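Local coordinates for peptide ABC transporter, peptide-binding protein (PDB 2D5W) that binds oligopeptides, a pentapeptide in this crystal, and probably hands them to an ABC transporter for uptake by Thermus thermophilus, at residues G576-E581 and K591-A596; L8-S13 and E37-A42. One frame throughout, in Å; residues are numbered along the deposited sequence.

Contact 1: G576-E581 and K591-A596; sequences GWNAWE and KKWDQA
W593 turns its CG beside its own backbone N, opposite the carbonyl carbon (chi1 -54°), and this carries the indole across to W577 and E581. E581 holds its CG between its backbone N and carbonyl carbon, then runs out extended, which brings its carboxylate to the pyrrole edge of that indole. The two tryptophans form a T-shaped stack, with the edge of W577 directed at a face of W593 and the planes at 83°. The leading atom is W577 CH2, 3.4 Å from W593 CE2 and set toward the rim of the ring. The other end of W577 is fixed by NE1, which bonds to the carbonyl of V564. The pairing joins two irregular segments that flank the short strand 583-584 in this solute-binding protein, and N562 bonds to both of them. At the edge of its ring, W593 NE1 donates to E581 OE2 at 2.8 Å, a bent bond (137°) that meets the oxygen almost in line with its C-O bond. N578 ND2 reaches the anti lone pair of the same E581 OE2 at 3.0 Å, so two N-H groups grip one oxygen, while the N578 amide itself lies over the face of W577. An alanine at W593 would remove both the ring face and the N-H, and would probably leave W577 CH2 facing a gap and E581 OE2 short of one of its two donors. Through E581 OE1, a water links the carboxylate to K592 NZ, which also forms a salt bridge with E237.

Contact 2: L8-S13 and E37-A42; sequences LVIGAS and EQYLFA
L8, the first residue of its segment, directs its side chain at Y39 but only just reaches it: the CD2 methyl stops 4.4 Å from Y39 OH, a loose contact at the far end of the ring. V9 faces the other side of the strand and lies well away from the helix, while its backbone N bonds to D268. The I10 side chain again points toward Y39, and here the contact is closest. Its CG1 branch lies beside the backbone N (chi1 -59°) and then extends (chi2 170°), so that CD1 is presented at the phenol end of the tyrosine. I10 CD1 comes within 3.4 Å of Y39 OH, and the ring carbon CZ of Y39 is 3.9 Å from the same methyl. The two side chains arrive from opposite directions, the isoleucine coming from the strand and the tyrosine from the helix. The methyl sits obliquely to the ring, and no hydrogen bond joins the segments; apolar contact with a buried phenol does the work. Beyond I10 the strand passes G11 and A12 and leaves at S13, whose OG bonds to the carbonyl of S274. On the helical side, F41 N closes a turn on E37 O at 2.7 Å, two residues beyond Y39. Strand 7-12 runs between strands 246-251 and 269-270, parallel to both, in a five-stranded mixed sheet. Helix 31-40 packs against this sheet, Y39 reaching I10 on strand 7-12 while also touching M226 on strand 223-228.

Contacts 1 and 2 have centres about 14 Å apart, and they follow one another along the chain, contact 2 closing long before contact 1 opens. They nonetheless touch, because the loop segment 576-581 rests against helix 31-40. A579 CB lies 3.6 Å from Y39 CD2, and G576 CA comes within 3.7 Å of Y39 OH, so the tyrosine that meets the strand is also flanked by the loop. Q38 adds a second point of touch, its OE1 lying 3.3 Å from W577 CA. The late loop segment 576-581 is thus packed onto an early helix, 31-40.

Contact 1: G576-E581 and K591-A596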
ATOM      1  N   GLY A 576      -4.968  -8.743 -11.474  1.00 10.94           N
ATOM      2  CA  GLY A 576      -5.851  -7.710 -11.983  1.00 10.49           C
ATOM      3  C   GLY A 576      -5.228  -6.584 -12.785  1.00 10.68           C
ATOM      4  O   GLY A 576      -5.928  -5.652 -13.178  1.00 11.55           O
ATOM      5  N   TRP A 577      -3.924  -6.669 -13.035  1.00 10.17           N
ATOM      6  CA  TRP A 577      -3.204  -5.650 -13.796  1.00 10.98           C
ATOM      7  C   TRP A 577      -3.427  -5.826 -15.303  1.00 11.00           C
ATOM      8  O   TRP A 577      -3.012  -4.992 -16.109  1.00 11.54           O
ATOM      9  CB  TRP A 577      -1.709  -5.745 -13.480  1.00 10.94           C
ATOM     10  CG  TRP A 577      -1.193  -7.137 -13.653  1.00 10.26           C
ATOM     11  CD1 TRP A 577      -1.225  -8.149 -12.735  1.00 10.79           C
ATOM     12  CD2 TRP A 577      -0.688  -7.710 -14.861  1.00 10.54           C
ATOM     13  NE1 TRP A 577      -0.779  -9.319 -13.301  1.00 10.98           N
ATOM     14  CE2 TRP A 577      -0.443  -9.077 -14.608  1.00 10.56           C
ATOM     15  CE3 TRP A 577      -0.424  -7.202 -16.140  1.00 11.22           C
ATOM     16  CZ2 TRP A 577       0.054  -9.943 -15.590  1.00 12.78           C
ATOM     17  CZ3 TRP A 577       0.069  -8.063 -17.112  1.00 13.83           C
ATOM     18  CH2 TRP A 577       0.301  -9.417 -16.830  1.00 13.03           C
ATOM     19  N   ASN A 578      -4.084  -6.925 -15.665  1.00  9.94           N
ATOM     20  CA  ASN A 578      -4.389  -7.280 -17.055  1.00 10.48           C
ATOM     21  C   ASN A 578      -5.838  -7.756 -17.057  1.00 10.40           C
ATOM     22  O   ASN A 578      -6.191  -8.717 -17.742  1.00 10.15           O
ATOM     23  CB  ASN A 578      -3.483  -8.434 -17.488  1.00 10.66           C
ATOM     24  CG  ASN A 578      -3.713  -9.693 -16.660  1.00 10.09           C
ATOM     25  OD1 ASN A 578      -4.120  -9.618 -15.499  1.00 10.42           O
ATOM     26  ND2 ASN A 578      -3.450 -10.854 -17.249  1.00 10.59           N
ATOM     27  N   ALA A 579      -6.676  -7.059 -16.299  1.00 10.67           N
ATOM     28  CA  ALA A 579      -8.071  -7.440 -16.125  1.00 10.11           C
ATOM     29  C   ALA A 579      -8.906  -7.691 -17.371  1.00 10.25           C
ATOM     30  O   ALA A 579      -9.882  -8.441 -17.313  1.00 11.11           O
ATOM     31  CB  ALA A 579      -8.771  -6.424 -15.227  1.00 11.33           C
ATOM     32  N   TRP A 580      -8.534  -7.081 -18.489  1.00  9.81           N
ATOM     33  CA  TRP A 580      -9.282  -7.253 -19.731  1.00  9.84           C
ATOM     34  C   TRP A 580      -9.099  -8.616 -20.396  1.00 10.13           C
ATOM     35  O   TRP A 580      -9.845  -8.954 -21.314  1.00 11.14           O
ATOM     36  CB  TRP A 580      -8.905  -6.150 -20.726  1.00 10.34           C
ATOM     37  CG  TRP A 580      -7.442  -6.123 -21.043  1.00 11.02           C
ATOM     38  CD1 TRP A 580      -6.797  -6.822 -22.024  1.00 11.38           C
ATOM     39  CD2 TRP A 580      -6.431  -5.404 -20.330  1.00 10.56           C
ATOM     40  NE1 TRP A 580      -5.445  -6.581 -21.963  1.00 12.09           N
ATOM     41  CE2 TRP A 580      -5.192  -5.715 -20.932  1.00 11.64           C
ATOM     42  CE3 TRP A 580      -6.452  -4.526 -19.238  1.00 11.08           C
ATOM     43  CZ2 TRP A 580      -3.981  -5.178 -20.476  1.00 12.44           C
ATOM     44  CZ3 TRP A 580      -5.249  -3.992 -18.784  1.00 11.81           C
ATOM     45  CH2 TRP A 580      -4.031  -4.322 -19.403  1.00 11.00           C
ATOM     46  N   GLU A 581      -8.116  -9.396 -19.955  1.00  9.96           N
ATOM     47  CA  GLU A 581      -7.893 -10.707 -20.563  1.00 10.43           C
ATOM     48  C   GLU A 581      -8.112 -11.879 -19.614  1.00 10.59           C
ATOM     49  O   GLU A 581      -7.717 -13.005 -19.910  1.00 11.56           O
ATOM     50  CB  GLU A 581      -6.492 -10.781 -21.188  1.00 13.49           C
ATOM     51  CG  GLU A 581      -5.370 -10.305 -20.289  1.00 16.42           C
ATOM     52  CD  GLU A 581      -4.001 -10.407 -20.944  1.00 15.70           C
ATOM     53  OE1 GLU A 581      -3.898 -10.199 -22.172  1.00 18.13           O
ATOM     54  OE2 GLU A 581      -3.023 -10.677 -20.223  1.00 15.54           O
ATOM     55  N   LYS A 591      -5.165 -18.429 -22.832  1.00 11.42           N
ATOM     56  CA  LYS A 591      -4.148 -18.342 -21.790  1.00 12.02           C
ATOM     57  C   LYS A 591      -2.902 -17.650 -22.338  1.00 12.71           C
ATOM     58  O   LYS A 591      -2.372 -18.044 -23.379  1.00 13.86           O
ATOM     59  CB  LYS A 591      -3.792 -19.743 -21.292  1.00 12.63           C
ATOM     60  CG  LYS A 591      -2.860 -19.747 -20.099  1.00 13.12           C
ATOM     61  CD  LYS A 591      -2.547 -21.163 -19.643  1.00 13.50           C
ATOM     62  CE  LYS A 591      -1.657 -21.155 -18.411  1.00 14.63           C
ATOM     63  NZ  LYS A 591      -1.282 -22.533 -17.993  1.00 15.80           N
ATOM     64  N   LYS A 592      -2.442 -16.621 -21.633  1.00 12.34           N
ATOM     65  CA  LYS A 592      -1.263 -15.861 -22.044  1.00 13.30           C
ATOM     66  C   LYS A 592      -0.198 -15.821 -20.952  1.00 13.71           C
ATOM     67  O   LYS A 592       0.964 -15.504 -21.217  1.00 16.30           O
ATOM     68  CB  LYS A 592      -1.660 -14.426 -22.403  1.00 15.06           C
ATOM     69  CG  LYS A 592      -2.521 -14.300 -23.643  1.00 19.06           C
ATOM     70  CD  LYS A 592      -1.762 -14.733 -24.885  1.00 22.82           C
ATOM     71  CE  LYS A 592      -2.611 -14.557 -26.130  1.00 23.60           C
ATOM     72  NZ  LYS A 592      -3.038 -13.144 -26.313  1.00 28.05           N
ATOM     73  N   TRP A 593      -0.598 -16.134 -19.725  1.00 12.64           N
ATOM     74  CA  TRP A 593       0.316 -16.132 -18.591  1.00 12.85           C
ATOM     75  C   TRP A 593       0.141 -17.409 -17.783  1.00 12.76           C
ATOM     76  O   TRP A 593      -0.934 -18.003 -17.786  1.00 13.62           O
ATOM     77  CB  TRP A 593       0.036 -14.927 -17.683  1.00 12.75           C
ATOM     78  CG  TRP A 593       0.063 -13.615 -18.398  1.00 12.33           C
ATOM     79  CD1 TRP A 593      -0.973 -13.012 -19.050  1.00 12.16           C
ATOM     80  CD2 TRP A 593       1.207 -12.774 -18.594  1.00 12.49           C
ATOM     81  NE1 TRP A 593      -0.544 -11.850 -19.645  1.00 13.06           N
ATOM     82  CE2 TRP A 593       0.789 -11.681 -19.383  1.00 13.00           C
ATOM     83  CE3 TRP A 593       2.545 -12.841 -18.184  1.00 14.03           C
ATOM     84  CZ2 TRP A 593       1.663 -10.658 -19.771  1.00 13.98           C
ATOM     85  CZ3 TRP A 593       3.414 -11.826 -18.570  1.00 14.73           C
ATOM     86  CH2 TRP A 593       2.968 -10.750 -19.355  1.00 14.18           C
ATOM     87  N   ASP A 594       1.202 -17.841 -17.111  1.00 13.56           N
ATOM     88  CA  ASP A 594       1.124 -19.021 -16.260  1.00 14.39           C
ATOM     89  C   ASP A 594       1.714 -18.648 -14.913  1.00 13.59           C
ATOM     90  O   ASP A 594       2.832 -18.138 -14.829  1.00 14.40           O
ATOM     91  CB  ASP A 594       1.890 -20.210 -16.833  1.00 16.86           C
ATOM     92  CG  ASP A 594       1.687 -21.467 -16.003  1.00 18.32           C
ATOM     93  OD1 ASP A 594       0.597 -22.074 -16.093  1.00 20.33           O
ATOM     94  OD2 ASP A 594       2.602 -21.835 -15.239  1.00 20.18           O
ATOM     95  N   GLN A 595       0.960 -18.928 -13.861  1.00 13.08           N
ATOM     96  CA  GLN A 595       1.363 -18.590 -12.505  1.00 12.05           C
ATOM     97  C   GLN A 595       2.617 -19.274 -11.964  1.00 12.68           C
ATOM     98  O   GLN A 595       3.354 -18.686 -11.177  1.00 12.97           O
ATOM     99  CB  GLN A 595       0.194 -18.866 -11.556  1.00 12.18           C
ATOM    100  CG  GLN A 595       0.450 -18.433 -10.132  1.00 11.15           C
ATOM    101  CD  GLN A 595       0.629 -16.937 -10.014  1.00 10.11           C
ATOM    102  OE1 GLN A 595      -0.343 -16.178 -10.008  1.00 10.86           O
ATOM    103  NE2 GLN A 595       1.876 -16.501  -9.938  1.00 10.92           N
ATOM    104  N   ALA A 596       2.863 -20.506 -12.392  1.00 14.77           N
ATOM    105  CA  ALA A 596       4.002 -21.279 -11.902  1.00 15.96           C
ATOM    106  C   ALA A 596       5.348 -20.560 -11.792  1.00 17.27           C
ATOM    107  O   ALA A 596       5.955 -20.535 -10.720  1.00 17.94           O
ATOM    108  CB  ALA A 596       4.163 -22.542 -12.741  1.00 17.53           C
TER
HETATM  109  O   HOH W   1      -5.152 -11.324 -24.868  1.00 18.57           O

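Contact 2: L8-S13 and E37-A42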
ATOM      1  N   LEU A   8     -16.773 -13.412 -12.715  1.00 11.90           N
ATOM      2  CA  LEU A   8     -15.619 -13.647 -11.855  1.00 12.19           C
ATOM      3  C   LEU A   8     -15.883 -13.141 -10.438  1.00 11.21           C
ATOM      4  O   LEU A   8     -16.035 -11.936 -10.224  1.00 13.79           O
ATOM      5  CB  LEU A   8     -14.396 -12.928 -12.428  1.00 12.78           C
ATOM      6  CG  LEU A   8     -13.133 -12.872 -11.564  1.00 12.69           C
ATOM      7  CD1 LEU A   8     -12.621 -14.276 -11.295  1.00 15.18           C
ATOM      8  CD2 LEU A   8     -12.074 -12.041 -12.265  1.00 14.19           C
ATOM      9  N   VAL A   9     -15.946 -14.059  -9.478  1.00  9.52           N
ATOM     10  CA  VAL A   9     -16.174 -13.694  -8.085  1.00  9.54           C
ATOM     11  C   VAL A   9     -14.843 -13.789  -7.347  1.00  8.68           C
ATOM     12  O   VAL A   9     -14.212 -14.850  -7.310  1.00  9.28           O
ATOM     13  CB  VAL A   9     -17.205 -14.634  -7.416  1.00  9.94           C
ATOM     14  CG1 VAL A   9     -17.348 -14.292  -5.938  1.00 12.11           C
ATOM     15  CG2 VAL A   9     -18.549 -14.512  -8.118  1.00 12.59           C
ATOM     16  N   ILE A  10     -14.421 -12.666  -6.774  1.00  8.26           N
ATOM     17  CA  ILE A  10     -13.161 -12.576  -6.049  1.00  8.51           C
ATOM     18  C   ILE A  10     -13.414 -12.367  -4.562  1.00  8.56           C
ATOM     19  O   ILE A  10     -14.181 -11.488  -4.173  1.00  9.32           O
ATOM     20  CB  ILE A  10     -12.313 -11.404  -6.592  1.00  8.22           C
ATOM     21  CG1 ILE A  10     -12.046 -11.612  -8.086  1.00  9.86           C
ATOM     22  CG2 ILE A  10     -11.012 -11.293  -5.820  1.00  8.56           C
ATOM     23  CD1 ILE A  10     -11.424 -10.414  -8.780  1.00 11.23           C
ATOM     24  N   GLY A  11     -12.767 -13.182  -3.734  1.00  8.14           N
ATOM     25  CA  GLY A  11     -12.935 -13.064  -2.298  1.00  8.88           C
ATOM     26  C   GLY A  11     -11.841 -12.245  -1.641  1.00  7.41           C
ATOM     27  O   GLY A  11     -10.655 -12.424  -1.935  1.00  8.80           O
ATOM     28  N   ALA A  12     -12.242 -11.351  -0.740  1.00  7.40           N
ATOM     29  CA  ALA A  12     -11.307 -10.490  -0.022  1.00  7.47           C
ATOM     30  C   ALA A  12     -11.708 -10.395   1.447  1.00  8.04           C
ATOM     31  O   ALA A  12     -12.882 -10.540   1.788  1.00  8.25           O
ATOM     32  CB  ALA A  12     -11.292  -9.098  -0.652  1.00  8.48           C
ATOM     33  N   SER A  13     -10.730 -10.138   2.313  1.00  7.81           N
ATOM     34  CA  SER A  13     -10.992 -10.027   3.746  1.00  8.44           C
ATOM     35  C   SER A  13     -11.002  -8.585   4.257  1.00  7.33           C
ATOM     36  O   SER A  13     -11.159  -8.350   5.456  1.00  8.84           O
ATOM     37  CB  SER A  13      -9.968 -10.843   4.535  1.00 10.26           C
ATOM     38  OG  SER A  13      -8.655 -10.373   4.306  1.00 11.14           O
ATOM     39  N   GLU A  37      -9.347  -1.086  -7.925  1.00  8.30           N
ATOM     40  CA  GLU A  37      -9.338  -0.003  -8.891  1.00  9.06           C
ATOM     41  C   GLU A  37      -8.628  -0.314 -10.199  1.00  9.51           C
ATOM     42  O   GLU A  37      -8.825   0.395 -11.181  1.00 10.11           O
ATOM     43  CB  GLU A  37      -8.804   1.271  -8.241  1.00 10.15           C
ATOM     44  CG  GLU A  37      -9.834   1.852  -7.281  1.00 11.36           C
ATOM     45  CD  GLU A  37      -9.418   3.157  -6.658  1.00 12.64           C
ATOM     46  OE1 GLU A  37     -10.242   3.740  -5.918  1.00 12.38           O
ATOM     47  OE2 GLU A  37      -8.276   3.600  -6.899  1.00 19.19           O
ATOM     48  N   GLN A  38      -7.815  -1.367 -10.238  1.00  9.27           N
ATOM     49  CA  GLN A  38      -7.168  -1.725 -11.499  1.00 10.02           C
ATOM     50  C   GLN A  38      -8.256  -2.118 -12.496  1.00  9.46           C
ATOM     51  O   GLN A  38      -8.130  -1.872 -13.697  1.00 12.07           O
ATOM     52  CB  GLN A  38      -6.239  -2.918 -11.331  1.00  9.64           C
ATOM     53  CG  GLN A  38      -5.034  -2.694 -10.467  1.00  9.53           C
ATOM     54  CD  GLN A  38      -4.258  -3.976 -10.334  1.00 10.34           C
ATOM     55  OE1 GLN A  38      -3.168  -4.123 -10.886  1.00 12.63           O
ATOM     56  NE2 GLN A  38      -4.837  -4.934  -9.626  1.00 11.34           N
ATOM     57  N   TYR A  39      -9.317  -2.741 -11.996  1.00  8.99           N
ATOM     58  CA  TYR A  39     -10.417  -3.162 -12.852  1.00  9.15           C
ATOM     59  C   TYR A  39     -11.207  -1.971 -13.383  1.00  8.74           C
ATOM     60  O   TYR A  39     -11.738  -2.011 -14.494  1.00 10.18           O
ATOM     61  CB  TYR A  39     -11.376  -4.086 -12.086  1.00  9.16           C
ATOM     62  CG  TYR A  39     -10.791  -5.436 -11.742  1.00  9.18           C
ATOM     63  CD1 TYR A  39      -9.916  -5.594 -10.666  1.00  9.77           C
ATOM     64  CD2 TYR A  39     -11.078  -6.553 -12.526  1.00  9.31           C
ATOM     65  CE1 TYR A  39      -9.336  -6.835 -10.385  1.00 10.00           C
ATOM     66  CE2 TYR A  39     -10.506  -7.793 -12.257  1.00  9.58           C
ATOM     67  CZ  TYR A  39      -9.635  -7.928 -11.189  1.00  9.44           C
ATOM     68  OH  TYR A  39      -9.057  -9.154 -10.949  1.00 10.24           O
ATOM     69  N   LEU A  40     -11.253  -0.909 -12.582  1.00  8.96           N
ATOM     70  CA  LEU A  40     -12.022   0.294 -12.890  1.00  8.86           C
ATOM     71  C   LEU A  40     -11.283   1.443 -13.562  1.00  9.22           C
ATOM     72  O   LEU A  40     -11.904   2.275 -14.232  1.00  9.45           O
ATOM     73  CB  LEU A  40     -12.648   0.819 -11.597  1.00  8.92           C
ATOM     74  CG  LEU A  40     -13.599  -0.117 -10.850  1.00  9.54           C
ATOM     75  CD1 LEU A  40     -13.902   0.450  -9.475  1.00 10.86           C
ATOM     76  CD2 LEU A  40     -14.877  -0.304 -11.657  1.00  9.81           C
ATOM     77  N   PHE A  41      -9.969   1.500 -13.372  1.00  8.64           N
ATOM     78  CA  PHE A  41      -9.153   2.572 -13.928  1.00  9.44           C
ATOM     79  C   PHE A  41      -7.866   2.000 -14.499  1.00 10.28           C
ATOM     80  O   PHE A  41      -7.118   1.319 -13.800  1.00 12.96           O
ATOM     81  CB  PHE A  41      -8.833   3.594 -12.834  1.00  9.66           C
ATOM     82  CG  PHE A  41     -10.046   4.307 -12.306  1.00  8.60           C
ATOM     83  CD1 PHE A  41     -10.579   5.396 -12.991  1.00  9.80           C
ATOM     84  CD2 PHE A  41     -10.692   3.858 -11.162  1.00  9.55           C
ATOM     85  CE1 PHE A  41     -11.744   6.024 -12.548  1.00  9.46           C
ATOM     86  CE2 PHE A  41     -11.857   4.478 -10.711  1.00  9.36           C
ATOM     87  CZ  PHE A  41     -12.385   5.564 -11.407  1.00  8.81           C
ATOM     88  N   ALA A  42      -7.610   2.280 -15.770  1.00  9.34           N
ATOM     89  CA  ALA A  42      -6.416   1.770 -16.427  1.00 10.15           C
ATOM     90  C   ALA A  42      -5.315   2.815 -16.518  1.00 10.05           C
ATOM     91  O   ALA A  42      -5.577   4.005 -16.689  1.00 10.44           O
ATOM     92  CB  ALA A  42      -6.768   1.266 -17.820  1.00 10.46           C
TER